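Local coordinates for HDLP (histone deacetylase-like protein) (Aquifex aeolicus, PDB 1C3S) that probably acts as a zinc-dependent deacetylase of the histone deacetylase family and is associated with acetoin degradation, at residues Ile165-His170 and Leu188-Ser193; Ala169-Gly174 and Ala197-Lys202; Lys24-Ser29 and Lys331-Glu336. The protein carries 2 engineered substitutions. All coordinates share one frame; numbering follows the deposited sequence.

Contact 1 (Ile165-His170 and Leu188-Ser193). With ZN (zinc ion), chain B; SHH (octanedioic acid hydroxyamide phenylamide), chain C.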
loop_
_atom_site.group_PDB
_atom_site.type_symbol
_atom_site.label_atom_id
_atom_site.label_comp_id
_atom_site.label_asym_id
_atom_site.label_seq_id
_atom_site.Cartn_x
_atom_site.Cartn_y
_atom_site.Cartn_z
ATOM N N ILE A 165 -4.003 2.909 -8.765
ATOM C CA ILE A 165 -5.084 2.161 -8.119
ATOM C C ILE A 165 -4.618 1.768 -6.700
ATOM O O ILE A 165 -3.586 1.121 -6.523
ATOM C CB ILE A 165 -5.406 0.889 -8.921
ATOM C CG1 ILE A 165 -5.811 1.273 -10.350
ATOM C CG2 ILE A 165 -6.472 0.069 -8.204
ATOM C CD1 ILE A 165 -5.813 0.091 -11.335
ATOM N N ASP A 166 -5.399 2.153 -5.704
ATOM C CA ASP A 166 -5.079 1.900 -4.315
ATOM C C ASP A 166 -6.129 0.929 -3.738
ATOM O O ASP A 166 -7.310 1.259 -3.650
ATOM C CB ASP A 166 -5.101 3.256 -3.595
ATOM C CG ASP A 166 -4.562 3.205 -2.178
ATOM O OD1 ASP A 166 -5.183 2.554 -1.317
ATOM O OD2 ASP A 166 -3.508 3.841 -1.931
ATOM N N LEU A 167 -5.708 -0.272 -3.359
ATOM C CA LEU A 167 -6.657 -1.228 -2.809
ATOM C C LEU A 167 -6.489 -1.325 -1.305
ATOM O O LEU A 167 -7.058 -2.191 -0.666
ATOM C CB LEU A 167 -6.480 -2.608 -3.440
ATOM C CG LEU A 167 -6.448 -2.684 -4.968
ATOM C CD1 LEU A 167 -6.333 -4.150 -5.379
ATOM C CD2 LEU A 167 -7.674 -2.046 -5.567
ATOM N N ASP A 168 -5.698 -0.417 -0.752
ATOM C CA ASP A 168 -5.474 -0.370 0.674
ATOM C C ASP A 168 -6.812 0.001 1.278
ATOM O O ASP A 168 -7.565 0.773 0.690
ATOM C CB ASP A 168 -4.488 0.726 1.010
ATOM C CG ASP A 168 -3.993 0.636 2.412
ATOM O OD1 ASP A 168 -2.934 0.004 2.595
ATOM O OD2 ASP A 168 -4.665 1.170 3.319
ATOM N N ALA A 169 -7.086 -0.526 2.461
ATOM C CA ALA A 169 -8.330 -0.278 3.167
ATOM C C ALA A 169 -8.624 1.189 3.457
ATOM O O ALA A 169 -9.762 1.522 3.792
ATOM C CB ALA A 169 -8.348 -1.070 4.461
ATOM N N HIS A 170 -7.623 2.062 3.340
ATOM C CA HIS A 170 -7.845 3.491 3.594
ATOM C C HIS A 170 -7.564 4.360 2.373
ATOM O O HIS A 170 -6.687 4.052 1.568
ATOM C CB HIS A 170 -6.950 4.020 4.718
ATOM C CG HIS A 170 -6.921 3.161 5.930
ATOM N ND1 HIS A 170 -6.396 1.895 5.898
ATOM C CD2 HIS A 170 -7.334 3.442 7.186
ATOM C CE1 HIS A 170 -6.498 1.438 7.126
ATOM N NE2 HIS A 170 -7.059 2.340 7.945
ATOM N N LEU A 188 -7.448 6.400 -8.434
ATOM C CA LEU A 188 -8.624 5.556 -8.115
ATOM C C LEU A 188 -8.390 4.867 -6.773
ATOM O O LEU A 188 -7.308 4.338 -6.530
ATOM C CB LEU A 188 -8.826 4.452 -9.179
ATOM C CG LEU A 188 -9.795 3.327 -8.760
ATOM C CD1 LEU A 188 -11.187 3.905 -8.664
ATOM C CD2 LEU A 188 -9.772 2.161 -9.757
ATOM N N SER A 189 -9.401 4.814 -5.922
ATOM C CA SER A 189 -9.191 4.193 -4.629
ATOM C C SER A 189 -10.424 3.568 -4.015
ATOM O O SER A 189 -11.479 4.201 -3.943
ATOM C CB SER A 189 -8.615 5.240 -3.652
ATOM O OG SER A 189 -8.545 4.758 -2.314
ATOM N N LEU A 190 -10.295 2.323 -3.575
ATOM C CA LEU A 190 -11.391 1.668 -2.879
ATOM C C LEU A 190 -10.853 1.740 -1.459
ATOM O O LEU A 190 -9.675 1.513 -1.245
ATOM C CB LEU A 190 -11.581 0.197 -3.302
ATOM C CG LEU A 190 -11.679 -0.238 -4.775
ATOM C CD1 LEU A 190 -12.678 -1.378 -4.878
ATOM C CD2 LEU A 190 -12.098 0.891 -5.663
ATOM N N HIS A 191 -11.699 2.068 -0.494
ATOM C CA HIS A 191 -11.250 2.196 0.895
ATOM C C HIS A 191 -12.433 2.267 1.863
ATOM O O HIS A 191 -13.587 2.372 1.440
ATOM C CB HIS A 191 -10.416 3.470 1.021
ATOM C CG HIS A 191 -11.116 4.679 0.489
ATOM N ND1 HIS A 191 -12.279 5.168 1.047
ATOM C CD2 HIS A 191 -10.874 5.444 -0.605
ATOM C CE1 HIS A 191 -12.722 6.180 0.324
ATOM N NE2 HIS A 191 -11.886 6.369 -0.685
ATOM N N GLN A 192 -12.148 2.195 3.160
ATOM C CA GLN A 192 -13.214 2.292 4.151
ATOM C C GLN A 192 -13.705 3.725 4.070
ATOM O O GLN A 192 -12.909 4.656 4.047
ATOM C CB GLN A 192 -12.694 2.017 5.563
ATOM C CG GLN A 192 -12.010 0.672 5.727
ATOM C CD GLN A 192 -11.371 0.538 7.080
ATOM O OE1 GLN A 192 -12.054 0.432 8.089
ATOM N NE2 GLN A 192 -10.050 0.572 7.116
ATOM N N SER A 193 -15.014 3.900 4.017
ATOM C CA SER A 193 -15.588 5.224 3.925
ATOM C C SER A 193 -15.007 6.164 4.993
ATOM O O SER A 193 -14.757 5.768 6.129
ATOM C CB SER A 193 -17.102 5.115 4.059
ATOM O OG SER A 193 -17.718 6.372 3.930
HETATM ZN ZN ZN B . -4.457 1.218 5.233
HETATM O O1 SHH C . -3.677 2.822 4.782
HETATM O O2 SHH C . -2.990 2.044 7.382
HETATM N N1 SHH C . -3.268 3.648 5.842
HETATM C C1 SHH C . -3.330 3.170 7.125
HETATM C C2 SHH C . -3.993 4.009 8.106
HETATM C C3 SHH C . -3.079 4.533 9.205
HETATM C C4 SHH C . -3.834 5.432 10.160
HETATM C C5 SHH C . -4.372 4.608 11.305
HETATM C C6 SHH C . -4.495 5.589 12.452
HETATM C C7 SHH C . -5.506 5.117 13.472
HETATM C C8 SHH C . -4.803 4.727 14.739
HETATM O O3 SHH C . -4.093 5.464 15.405
HETATM N N2 SHH C . -5.073 3.451 15.079
HETATM C C9 SHH C . -4.434 2.496 16.061
HETATM C C10 SHH C . -5.042 1.196 16.164
HETATM C C11 SHH C . -4.497 0.201 17.097
HETATM C C12 SHH C . -3.378 0.492 17.930
HETATM C C13 SHH C . -2.785 1.835 17.822
HETATM C C14 SHH C . -3.296 2.855 16.876
#

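Contact 2 (Ala169-Gly174 and Ala197-Lys202). With ZN (zinc ion), chain B; SHH (octanedioic acid hydroxyamide phenylamide), chain C.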
loop_
_atom_site.group_PDB
_atom_site.type_symbol
_atom_site.label_atom_id
_atom_site.label_comp_id
_atom_site.label_asym_id
_atom_site.label_seq_id
_atom_site.Cartn_x
_atom_site.Cartn_y
_atom_site.Cartn_z
ATOM N N ALA A 169 -7.086 -0.526 2.461
ATOM C CA ALA A 169 -8.330 -0.278 3.167
ATOM C C ALA A 169 -8.624 1.189 3.457
ATOM O O ALA A 169 -9.762 1.522 3.792
ATOM C CB ALA A 169 -8.348 -1.070 4.461
ATOM N N HIS A 170 -7.623 2.062 3.340
ATOM C CA HIS A 170 -7.845 3.491 3.594
ATOM C C HIS A 170 -7.564 4.360 2.373
ATOM O O HIS A 170 -6.687 4.052 1.568
ATOM C CB HIS A 170 -6.950 4.020 4.718
ATOM C CG HIS A 170 -6.921 3.161 5.930
ATOM N ND1 HIS A 170 -6.396 1.895 5.898
ATOM C CD2 HIS A 170 -7.334 3.442 7.186
ATOM C CE1 HIS A 170 -6.498 1.438 7.126
ATOM N NE2 HIS A 170 -7.059 2.340 7.945
ATOM N N HIS A 171 -8.303 5.464 2.276
ATOM C CA HIS A 171 -8.154 6.434 1.197
ATOM C C HIS A 171 -6.751 7.009 1.162
ATOM O O HIS A 171 -6.185 7.377 2.178
ATOM C CB HIS A 171 -9.163 7.566 1.395
ATOM C CG HIS A 171 -8.950 8.750 0.500
ATOM N ND1 HIS A 171 -9.001 8.669 -0.876
ATOM C CD2 HIS A 171 -8.744 10.056 0.789
ATOM C CE1 HIS A 171 -8.835 9.871 -1.394
ATOM N NE2 HIS A 171 -8.679 10.729 -0.404
ATOM N N CYS A 172 -6.196 7.097 -0.030
ATOM C CA CYS A 172 -4.868 7.631 -0.234
ATOM C C CYS A 172 -4.942 9.135 -0.356
ATOM O O CYS A 172 -4.534 9.681 -1.372
ATOM C CB CYS A 172 -4.316 7.043 -1.531
ATOM S SG CYS A 172 -5.474 7.220 -2.934
ATOM N N ASP A 173 -5.449 9.815 0.664
ATOM C CA ASP A 173 -5.579 11.284 0.615
ATOM C C ASP A 173 -4.327 12.044 0.184
ATOM O O ASP A 173 -4.424 13.153 -0.362
ATOM C CB ASP A 173 -6.037 11.834 1.962
ATOM C CG ASP A 173 -5.132 11.405 3.106
ATOM O OD1 ASP A 173 -5.269 12.003 4.204
ATOM O OD2 ASP A 173 -4.308 10.471 2.911
ATOM N N GLY A 174 -3.157 11.464 0.436
ATOM C CA GLY A 174 -1.926 12.117 0.032
ATOM C C GLY A 174 -1.787 12.083 -1.473
ATOM O O GLY A 174 -1.407 13.067 -2.094
ATOM N N ALA A 197 -13.811 5.958 9.083
ATOM C CA ALA A 197 -12.397 5.587 9.166
ATOM C C ALA A 197 -11.408 6.621 8.668
ATOM O O ALA A 197 -11.727 7.449 7.827
ATOM C CB ALA A 197 -12.159 4.264 8.420
ATOM N N PHE A 198 -10.190 6.541 9.199
ATOM C CA PHE A 198 -9.094 7.416 8.803
ATOM C C PHE A 198 -9.007 7.354 7.274
ATOM O O PHE A 198 -9.113 6.287 6.696
ATOM C CB PHE A 198 -7.777 6.900 9.394
ATOM C CG PHE A 198 -6.611 7.818 9.164
ATOM C CD1 PHE A 198 -6.392 8.902 9.999
ATOM C CD2 PHE A 198 -5.754 7.621 8.085
ATOM C CE1 PHE A 198 -5.342 9.784 9.778
ATOM C CE2 PHE A 198 -4.689 8.509 7.849
ATOM C CZ PHE A 198 -4.491 9.591 8.705
ATOM N N PRO A 199 -8.746 8.490 6.607
ATOM C CA PRO A 199 -8.512 9.848 7.111
ATOM C C PRO A 199 -9.674 10.628 7.742
ATOM O O PRO A 199 -9.423 11.613 8.438
ATOM C CB PRO A 199 -7.949 10.548 5.876
ATOM C CG PRO A 199 -8.755 9.947 4.801
ATOM C CD PRO A 199 -8.588 8.479 5.141
ATOM N N PHE A 200 -10.917 10.200 7.504
ATOM C CA PHE A 200 -12.122 10.871 8.022
ATOM C C PHE A 200 -12.477 12.187 7.307
ATOM O O PHE A 200 -13.652 12.510 7.111
ATOM C CB PHE A 200 -12.012 11.194 9.518
ATOM C CG PHE A 200 -11.894 9.992 10.404
ATOM C CD1 PHE A 200 -10.675 9.640 10.955
ATOM C CD2 PHE A 200 -13.000 9.209 10.679
ATOM C CE1 PHE A 200 -10.561 8.537 11.757
ATOM C CE2 PHE A 200 -12.891 8.086 11.490
ATOM C CZ PHE A 200 -11.673 7.752 12.028
ATOM N N GLU A 201 -11.459 12.947 6.925
ATOM C CA GLU A 201 -11.662 14.227 6.267
ATOM C C GLU A 201 -11.755 14.184 4.744
ATOM O O GLU A 201 -12.194 15.156 4.118
ATOM C CB GLU A 201 -10.542 15.173 6.677
ATOM C CG GLU A 201 -10.546 15.480 8.167
ATOM C CD GLU A 201 -9.301 16.222 8.609
ATOM O OE1 GLU A 201 -9.058 17.336 8.110
ATOM O OE2 GLU A 201 -8.563 15.682 9.459
ATOM N N LYS A 202 -11.344 13.071 4.147
ATOM C CA LYS A 202 -11.362 12.951 2.696
ATOM C C LYS A 202 -11.628 11.509 2.317
ATOM O O LYS A 202 -11.618 10.629 3.162
ATOM C CB LYS A 202 -10.010 13.390 2.128
ATOM C CG LYS A 202 -9.523 14.738 2.625
ATOM C CD LYS A 202 -8.101 15.019 2.146
ATOM C CE LYS A 202 -7.528 16.325 2.729
ATOM N NZ LYS A 202 -6.147 16.652 2.234
HETATM ZN ZN ZN B . -4.457 1.218 5.233
HETATM O O1 SHH C . -3.677 2.822 4.782
HETATM O O2 SHH C . -2.990 2.044 7.382
HETATM N N1 SHH C . -3.268 3.648 5.842
HETATM C C1 SHH C . -3.330 3.170 7.125
HETATM C C2 SHH C . -3.993 4.009 8.106
HETATM C C3 SHH C . -3.079 4.533 9.205
HETATM C C4 SHH C . -3.834 5.432 10.160
HETATM C C5 SHH C . -4.372 4.608 11.305
HETATM C C6 SHH C . -4.495 5.589 12.452
HETATM C C7 SHH C . -5.506 5.117 13.472
HETATM C C8 SHH C . -4.803 4.727 14.739
HETATM O O3 SHH C . -4.093 5.464 15.405
HETATM N N2 SHH C . -5.073 3.451 15.079
HETATM C C9 SHH C . -4.434 2.496 16.061
HETATM C C10 SHH C . -5.042 1.196 16.164
HETATM C C11 SHH C . -4.497 0.201 17.097
HETATM C C12 SHH C . -3.378 0.492 17.930
HETATM C C13 SHH C . -2.785 1.835 17.822
HETATM C C14 SHH C . -3.296 2.855 16.876
HETATM O O HOH W 1 -10.536 5.871 4.429
#

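Contact 3 (Lys24-Ser29 and Lys331-Glu336)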
loop_
_atom_site.group_PDB
_atom_site.type_symbol
_atom_site.label_atom_id
_atom_site.label_comp_id
_atom_site.label_asym_id
_atom_site.label_seq_id
_atom_site.Cartn_x
_atom_site.Cartn_y
_atom_site.Cartn_z
ATOM N N LYS A 24 5.073 -1.206 14.756
ATOM C CA LYS A 24 6.153 -1.634 15.628
ATOM C C LYS A 24 6.698 -3.005 15.173
ATOM O O LYS A 24 7.876 -3.313 15.354
ATOM C CB LYS A 24 5.606 -1.690 17.058
ATOM C CG LYS A 24 6.469 -2.364 18.071
ATOM C CD LYS A 24 5.808 -3.660 18.572
ATOM C CE LYS A 24 4.416 -3.413 19.163
ATOM N NZ LYS A 24 3.740 -4.650 19.661
ATOM N N ILE A 25 5.827 -3.798 14.557
ATOM C CA ILE A 25 6.145 -5.134 14.068
ATOM C C ILE A 25 6.977 -5.157 12.796
ATOM O O ILE A 25 7.075 -4.160 12.097
ATOM C CB ILE A 25 4.881 -5.903 13.693
ATOM C CG1 ILE A 25 4.157 -5.128 12.584
ATOM C CG2 ILE A 25 4.021 -6.127 14.906
ATOM C CD1 ILE A 25 3.016 -5.866 11.917
ATOM N N PRO A 26 7.570 -6.330 12.472
ATOM C CA PRO A 26 8.393 -6.558 11.280
ATOM C C PRO A 26 7.374 -6.693 10.156
ATOM O O PRO A 26 6.288 -7.228 10.377
ATOM C CB PRO A 26 9.061 -7.898 11.577
ATOM C CG PRO A 26 8.938 -8.028 13.101
ATOM C CD PRO A 26 7.533 -7.566 13.265
ATOM N N ARG A 27 7.703 -6.226 8.960
ATOM C CA ARG A 27 6.743 -6.318 7.879
ATOM C C ARG A 27 7.330 -6.807 6.562
ATOM O O ARG A 27 6.971 -7.891 6.079
ATOM C CB ARG A 27 6.042 -4.961 7.738
ATOM C CG ARG A 27 5.282 -4.597 9.023
ATOM C CD ARG A 27 4.526 -3.275 8.993
ATOM N NE ARG A 27 3.506 -3.204 7.952
ATOM C CZ ARG A 27 3.690 -2.644 6.765
ATOM N NH1 ARG A 27 4.858 -2.099 6.467
ATOM N NH2 ARG A 27 2.715 -2.644 5.865
ATOM N N VAL A 28 8.225 -6.014 5.980
ATOM C CA VAL A 28 8.869 -6.387 4.731
ATOM C C VAL A 28 10.067 -7.302 5.051
ATOM O O VAL A 28 10.395 -8.225 4.298
ATOM C CB VAL A 28 9.287 -5.113 3.942
ATOM C CG1 VAL A 28 10.212 -5.462 2.808
ATOM C CG2 VAL A 28 8.036 -4.442 3.353
ATOM N N SER A 29 10.693 -7.061 6.195
ATOM C CA SER A 29 11.824 -7.877 6.627
ATOM C C SER A 29 11.252 -9.247 6.969
ATOM O O SER A 29 11.908 -10.278 6.821
ATOM C CB SER A 29 12.503 -7.259 7.867
ATOM O OG SER A 29 11.599 -7.159 8.963
ATOM N N LYS A 331 5.160 -17.535 14.597
ATOM C CA LYS A 331 4.902 -17.671 16.025
ATOM C C LYS A 331 5.962 -17.018 16.890
ATOM O O LYS A 331 5.744 -16.815 18.080
ATOM C CB LYS A 331 4.774 -19.148 16.427
ATOM C CG LYS A 331 3.630 -19.883 15.751
ATOM C CD LYS A 331 3.427 -21.301 16.306
ATOM C CE LYS A 331 2.883 -21.277 17.739
ATOM N NZ LYS A 331 2.570 -22.640 18.301
ATOM N N SER A 332 7.104 -16.687 16.298
ATOM C CA SER A 332 8.183 -16.069 17.061
ATOM C C SER A 332 7.957 -14.578 17.174
ATOM O O SER A 332 8.485 -13.927 18.073
ATOM C CB SER A 332 9.536 -16.312 16.394
ATOM O OG SER A 332 9.643 -15.578 15.192
ATOM N N ILE A 333 7.182 -14.034 16.248
ATOM C CA ILE A 333 6.896 -12.612 16.258
ATOM C C ILE A 333 5.935 -12.312 17.381
ATOM O O ILE A 333 4.906 -12.969 17.494
ATOM C CB ILE A 333 6.213 -12.170 14.956
ATOM C CG1 ILE A 333 7.125 -12.446 13.772
ATOM C CG2 ILE A 333 5.863 -10.696 15.022
ATOM C CD1 ILE A 333 6.502 -12.063 12.471
ATOM N N ASP A 334 6.262 -11.347 18.230
ATOM C CA ASP A 334 5.322 -10.994 19.280
ATOM C C ASP A 334 4.443 -9.906 18.682
ATOM O O ASP A 334 4.911 -8.816 18.348
ATOM C CB ASP A 334 6.009 -10.476 20.547
ATOM C CG ASP A 334 6.906 -9.299 20.283
ATOM O OD1 ASP A 334 7.139 -8.514 21.227
ATOM O OD2 ASP A 334 7.393 -9.179 19.141
ATOM N N PHE A 335 3.165 -10.230 18.531
ATOM C CA PHE A 335 2.202 -9.315 17.959
ATOM C C PHE A 335 1.090 -8.959 18.934
ATOM O O PHE A 335 0.659 -7.804 19.009
ATOM C CB PHE A 335 1.607 -9.945 16.701
ATOM C CG PHE A 335 0.292 -9.358 16.297
ATOM C CD1 PHE A 335 0.162 -7.991 16.064
ATOM C CD2 PHE A 335 -0.824 -10.171 16.160
ATOM C CE1 PHE A 335 -1.062 -7.442 15.703
ATOM C CE2 PHE A 335 -2.054 -9.635 15.798
ATOM C CZ PHE A 335 -2.173 -8.266 15.569
ATOM N N GLU A 336 0.638 -9.955 19.689
ATOM C CA GLU A 336 -0.454 -9.765 20.633
ATOM C C GLU A 336 -1.707 -9.454 19.822
ATOM O O GLU A 336 -1.811 -8.395 19.205
ATOM C CB GLU A 336 -0.172 -8.606 21.599
ATOM C CG GLU A 336 -1.338 -8.316 22.560
ATOM C CD GLU A 336 -1.159 -7.033 23.361
ATOM O OE1 GLU A 336 -0.993 -5.965 22.728
ATOM O OE2 GLU A 336 -1.197 -7.090 24.615
#

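Contact 1 (Ile165-His170 and Leu188-Ser193)
A169 O is gripped twice by one residue. Q192 N donates to A169 O at 2.6 Å, and Q192 NE2 adds a weak bond to A169 O at 3.5 Å. The backbone donor is tilted 30° from the carbonyl plane. Before this, I165-D166 and L188-S189 pair as parallel strands. There, D166 N donates to L188 O at 3.0 Å and L190 N to D166 O at 3.2 Å. On one face of the sheet, I165 CG1 lies beside L188 CD2.

Beyond the strand, D168 OD2 takes H170 N on its anti lone pair, an Asx turn. D168 OD2 also binds the zinc ion, at 1.9 Å. H170 ND1 binds the metal at 2.2 Å, and D258 is the third protein ligand. The imidazole of H170 is sandwiched: SHH C2 sits over its centre, and Q192 NE2 lies over the opposite face, toward the rim. The Q192 chain is extended beyond CG (chi2 173°), which carries the amide up to this ring. Q192 OE1 also accepts a hydrogen bond from K267 N, and NE2 donates one to L265 O. With an alanine here, that face of H170 would probably lose its amide cover, and K267 N and L265 O their partner. The Asx turn and the A169 O bonds probably fix the loop that presents D168 and H170 to the metal.

Contact 2 (Ala169-Gly174 and Ala197-Lys202)
D173 reaches across to P199 and K202. Its CB touches K202 CD at 3.8 Å, and its CG meets P199 CB at 4.0 Å. D173 OD1 comes closer to P199 CB, at 3.5 Å, and also accepts a hydrogen bond from N139 ND2. OD2 is hydrogen-bonded to H132 ND1. The carboxylate gets there because CG stands between the backbone N and the carbonyl carbon (chi1 55°). The ammonium of K202 goes past D173 and forms a salt bridge with E177.

The D173–H132 pair resembles the Asp–His pairs of histone deacetylases; H132 NE2 is hydrogen-bonded to the inhibitor SHH. F198 lies along the narrow tunnel that holds the inhibitor chain. SHH C4 packs over one face of its ring, 3.6 Å from F198 CD2, and P199 CB lies over the opposite face. The peptide bond between F198 and P199 is cis.

The carbonyl of F198 turns to the zinc ligand H170. F198 O lies in plane at the edge of the H170 ring, 3.4 Å from H170 CD2. One water joins the two backbones: it donates to F198 O at 2.7 Å and accepts from H171 N at 3.1 Å.

Contact 3 (Lys24-Ser29 and Lys331-Glu336)
The loop that leads into helix 28-37 meets the chain just after helix 324-332, through I25 and P26 on one side and I333 and F335 on the other. The contact is small and mainly apolar, and no hydrogen bond crosses it. P26 CD rests against I333 CG2 at 4.0 Å, and the two side chains run alongside in opposing senses. In I333, CG2 stands anti to the backbone N (chi1, measured to CG1, is -61°), which brings this methyl to the proline ring.

I25 CG2 comes to F335 CD1 at 4.4 Å, obliquely to the ring. The same methyl lies near D334 O. At the outer margin, K24 NZ is 5.4 Å from D334 OD1. The charges are opposite but not in contact, and any attraction is likely to be weak.

P299, at the start of helix 299-313, touches both I333 and F335, and the F335 ring also meets H298. The nearest atoms of the F335 side chain and the inhibitor SHH are about 8 Å apart. The contact thus packs two loops at helix ends against each other, in the outer layer of the alpha/beta fold of the arginase clan, whose central parallel sheet is flanked by helices.

From the N terminus, strand 4-8 comes first, and then 24-29, the first half of contact 3. Its partner 331-336 lies 302 residues on, at the end of helix 324-332, so this closure spans most of the chain and encloses the other two contacts. Contacts 1 and 2 start from overlapping segments and share A169 and H170. Contact 1 closes at 188-193, completing the beta-alpha-beta unit of strands 162-166 and 185-192 with helix 173-179. Contact 2 starts from the same stretch and closes later, at 197-202. Contact 2 ties the zinc loop and the start of helix 173-179 to the loop between strands 185-192 and 217-222. Contacts 1 and 2 touch and both reach the zinc; contact 3 touches neither.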